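PDB 2UYG: 3-dehydroquinate dehydratase from Thermus thermophilus, which catalyses the trans-dehydration of 3-dehydroquinate to 3-dehydroshikimate, probably through an enolate intermediate, in the pathway to chorismate and the aromatic amino acids. Local coordinates for residues E27-L32 and V44-T49. Numbering follows the deposited sequence.
Sequences EELEAL and VVFRQT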
ATOM      1  N   GLU A  27      16.451  -2.835 -38.405  1.00 33.04           N
ATOM      2  CA  GLU A  27      17.454  -2.539 -39.485  1.00 33.58           C
ATOM      3  C   GLU A  27      17.556  -1.044 -39.824  1.00 31.64           C
ATOM      4  O   GLU A  27      18.633  -0.483 -39.906  1.00 31.34           O
ATOM      5  CB  GLU A  27      17.092  -3.230 -40.806  1.00 35.65           C
ATOM      6  CG  GLU A  27      17.199  -4.738 -40.863  1.00 44.69           C
ATOM      7  CD  GLU A  27      17.415  -5.211 -42.331  1.00 55.15           C
ATOM      8  OE1 GLU A  27      18.476  -5.825 -42.603  1.00 57.91           O
ATOM      9  OE2 GLU A  27      16.527  -4.931 -43.214  1.00 58.46           O
ATOM     10  N   GLU A  28      16.435  -0.390 -40.055  1.00 30.78           N
ATOM     11  CA  GLU A  28      16.489   1.041 -40.351  1.00 31.08           C
ATOM     12  C   GLU A  28      16.969   1.822 -39.146  1.00 30.75           C
ATOM     13  O   GLU A  28      17.757   2.734 -39.292  1.00 29.66           O
ATOM     14  CB  GLU A  28      15.119   1.563 -40.855  1.00 31.77           C
ATOM     15  CG  GLU A  28      14.737   0.999 -42.235  1.00 35.48           C
ATOM     16  CD  GLU A  28      13.249   1.007 -42.436  1.00 36.84           C
ATOM     17  OE1 GLU A  28      12.514   1.266 -41.485  1.00 37.46           O
ATOM     18  OE2 GLU A  28      12.804   0.814 -43.556  1.00 43.28           O
ATOM     19  N   LEU A  29      16.588   1.398 -37.939  1.00 31.00           N
ATOM     20  CA  LEU A  29      17.119   2.059 -36.739  1.00 31.00           C
ATOM     21  C   LEU A  29      18.677   2.040 -36.694  1.00 30.63           C
ATOM     22  O   LEU A  29      19.283   3.077 -36.432  1.00 25.69           O
ATOM     23  CB  LEU A  29      16.605   1.394 -35.462  1.00 30.96           C
ATOM     24  CG  LEU A  29      16.234   2.293 -34.301  1.00 32.49           C
ATOM     25  CD1 LEU A  29      16.133   1.483 -33.030  1.00 32.93           C
ATOM     26  CD2 LEU A  29      17.084   3.438 -34.118  1.00 34.69           C
ATOM     27  N   GLU A  30      19.318   0.876 -36.910  1.00 31.59           N
ATOM     28  CA  GLU A  30      20.777   0.836 -36.881  1.00 34.13           C
ATOM     29  C   GLU A  30      21.356   1.778 -37.943  1.00 33.53           C
ATOM     30  O   GLU A  30      22.351   2.470 -37.691  1.00 33.61           O
ATOM     31  CB  GLU A  30      21.392  -0.557 -37.130  1.00 36.98           C
ATOM     32  CG  GLU A  30      20.464  -1.719 -36.760  1.00 41.37           C
ATOM     33  CD  GLU A  30      21.067  -3.100 -37.008  1.00 46.37           C
ATOM     34  OE1 GLU A  30      20.229  -4.113 -36.829  1.00 39.46           O
ATOM     35  OE2 GLU A  30      22.323  -3.057 -37.417  1.00 41.70           O
ATOM     36  N   ALA A  31      20.731   1.808 -39.117  1.00 32.48           N
ATOM     37  CA  ALA A  31      21.314   2.526 -40.234  1.00 32.84           C
ATOM     38  C   ALA A  31      21.275   4.001 -39.871  1.00 32.54           C
ATOM     39  O   ALA A  31      22.253   4.675 -40.040  1.00 34.50           O
ATOM     40  CB  ALA A  31      20.572   2.220 -41.573  1.00 31.94           C
ATOM     41  N   LEU A  32      20.162   4.448 -39.281  1.00 32.97           N
ATOM     42  CA  LEU A  32      20.029   5.792 -38.750  1.00 33.38           C
ATOM     43  C   LEU A  32      21.094   6.103 -37.683  1.00 33.33           C
ATOM     44  O   LEU A  32      21.750   7.130 -37.723  1.00 32.18           O
ATOM     45  CB  LEU A  32      18.670   5.929 -38.137  1.00 33.90           C
ATOM     46  CG  LEU A  32      17.505   6.628 -38.830  1.00 37.01           C
ATOM     47  CD1 LEU A  32      17.744   6.998 -40.252  1.00 37.90           C
ATOM     48  CD2 LEU A  32      16.234   5.837 -38.594  1.00 36.54           C
ATOM     49  N   VAL A  44      29.761   3.847 -34.403  1.00 34.33           N
ATOM     50  CA  VAL A  44      28.745   3.046 -33.693  1.00 34.25           C
ATOM     51  C   VAL A  44      28.710   1.561 -34.024  1.00 32.18           C
ATOM     52  O   VAL A  44      28.869   1.157 -35.145  1.00 30.45           O
ATOM     53  CB  VAL A  44      27.237   3.649 -33.795  1.00 33.69           C
ATOM     54  CG1 VAL A  44      27.186   5.124 -33.659  1.00 34.27           C
ATOM     55  CG2 VAL A  44      26.609   3.338 -34.997  1.00 35.48           C
ATOM     56  N   VAL A  45      28.338   0.769 -33.014  1.00 31.21           N
ATOM     57  CA  VAL A  45      27.962  -0.631 -33.207  1.00 29.51           C
ATOM     58  C   VAL A  45      26.696  -0.884 -32.448  1.00 28.92           C
ATOM     59  O   VAL A  45      26.525  -0.475 -31.257  1.00 29.05           O
ATOM     60  CB  VAL A  45      29.095  -1.563 -32.718  1.00 31.04           C
ATOM     61  CG1 VAL A  45      29.621  -1.012 -31.534  1.00 32.81           C
ATOM     62  CG2 VAL A  45      28.664  -2.967 -32.437  1.00 25.63           C
ATOM     63  N   PHE A  46      25.849  -1.623 -33.104  1.00 25.96           N
ATOM     64  CA  PHE A  46      24.458  -1.738 -32.740  1.00 25.56           C
ATOM     65  C   PHE A  46      24.135  -3.207 -32.596  1.00 24.96           C
ATOM     66  O   PHE A  46      24.361  -3.940 -33.510  1.00 24.21           O
ATOM     67  CB  PHE A  46      23.616  -1.157 -33.910  1.00 25.51           C
ATOM     68  CG  PHE A  46      22.130  -0.979 -33.597  1.00 22.31           C
ATOM     69  CD1 PHE A  46      21.637   0.238 -33.279  1.00 23.07           C
ATOM     70  CD2 PHE A  46      21.246  -2.041 -33.731  1.00 29.01           C
ATOM     71  CE1 PHE A  46      20.317   0.424 -33.032  1.00 24.67           C
ATOM     72  CE2 PHE A  46      19.899  -1.880 -33.467  1.00 26.30           C
ATOM     73  CZ  PHE A  46      19.431  -0.641 -33.121  1.00 25.75           C
ATOM     74  N   ARG A  47      23.545  -3.612 -31.478  1.00 23.83           N
ATOM     75  CA  ARG A  47      23.227  -5.003 -31.213  1.00 23.88           C
ATOM     76  C   ARG A  47      21.830  -5.097 -30.448  1.00 24.65           C
ATOM     77  O   ARG A  47      21.361  -4.124 -29.724  1.00 25.23           O
ATOM     78  CB  ARG A  47      24.322  -5.644 -30.410  1.00 24.45           C
ATOM     79  CG  ARG A  47      25.721  -5.675 -31.020  1.00 28.81           C
ATOM     80  CD  ARG A  47      26.901  -6.144 -30.119  1.00 32.04           C
ATOM     81  NE  ARG A  47      28.159  -6.390 -30.900  1.00 43.50           N
ATOM     82  CZ  ARG A  47      28.364  -6.269 -32.321  1.00 45.44           C
ATOM     83  NH1 ARG A  47      27.475  -5.787 -33.215  1.00 53.60           N
ATOM     84  NH2 ARG A  47      29.506  -6.597 -32.879  1.00 42.43           N
ATOM     85  N   GLN A  48      21.150  -6.209 -30.675  1.00 23.16           N
ATOM     86  CA  GLN A  48      19.896  -6.535 -30.067  1.00 22.90           C
ATOM     87  C   GLN A  48      19.857  -8.029 -29.702  1.00 23.81           C
ATOM     88  O   GLN A  48      20.413  -8.842 -30.453  1.00 22.43           O
ATOM     89  CB  GLN A  48      18.770  -6.276 -31.061  1.00 23.47           C
ATOM     90  CG  GLN A  48      17.334  -6.379 -30.383  1.00 23.37           C
ATOM     91  CD  GLN A  48      16.640  -7.745 -30.464  1.00 22.09           C
ATOM     92  OE1 GLN A  48      16.954  -8.560 -31.288  1.00 21.42           O
ATOM     93  NE2 GLN A  48      15.747  -8.015 -29.519  1.00 22.08           N
ATOM     94  N   THR A  49      19.183  -8.365 -28.571  1.00 23.11           N
ATOM     95  CA  THR A  49      18.855  -9.743 -28.158  1.00 21.67           C
ATOM     96  C   THR A  49      17.527  -9.829 -27.327  1.00 21.95           C
ATOM     97  O   THR A  49      17.077  -8.909 -26.665  1.00 20.70           O
ATOM     98  CB  THR A  49      20.025 -10.250 -27.307  1.00 21.65           C
ATOM     99  OG1 THR A  49      19.662 -11.431 -26.684  1.00 19.01           O
ATOM    100  CG2 THR A  49      20.234  -9.319 -26.027  1.00 22.48           C
TER
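Phe46 meets Glu30 because its chi1 of -170° sets CG opposite the backbone N and swings the ring off strand 44-48 toward helix 26-39, while Glu30 runs fully extended beyond CG and lays its chain across one face of that ring. The backbones are closest at this pair, with Glu30 CA 6.1 Å from Phe46 CA. The contact fits a CH-pi interaction: Glu30 CG stands over the face, 27° off the ring normal and displaced toward the rim on the CD2–CE2 side. Its modelled distance to Phe46 CD2 is shorter than carbons allow, so the fine geometry here is doubtful. Glu30 CB backs it up, 3.6 Å from Phe46 CG, and the carboxylate plane lies only 12° from that of the ring, with Glu30 CD 3.4 Å from Phe46 CD2. At the ring's edge, near its plane, Leu29 brings CD1 to 3.9 Å from Phe46 CZ, a purely apolar touch. Leu26 and Cys33 of the same helix also touch Phe46, as do Ile4 and Asn6 of the neighbouring strand 2-6. The ring thus fastens the helix of the beta-alpha-beta unit 2-6, 26-39, 44-48 to the outermost strand at one edge of this chain's parallel sheet. Replacing Phe46 by an alanine would remove the ring, and is likely to open a gap between helix and strand and leave Glu30 CG without its aromatic face and Leu29 CD1 without its edge neighbour. Between the two segments the link is van der Waals and CH-pi in character, with 195 Å² buried in all; the methylenes of an acidic residue serve as apolar surface, and the carboxylate gains no charged or hydrogen-bonding mate from the strand segment.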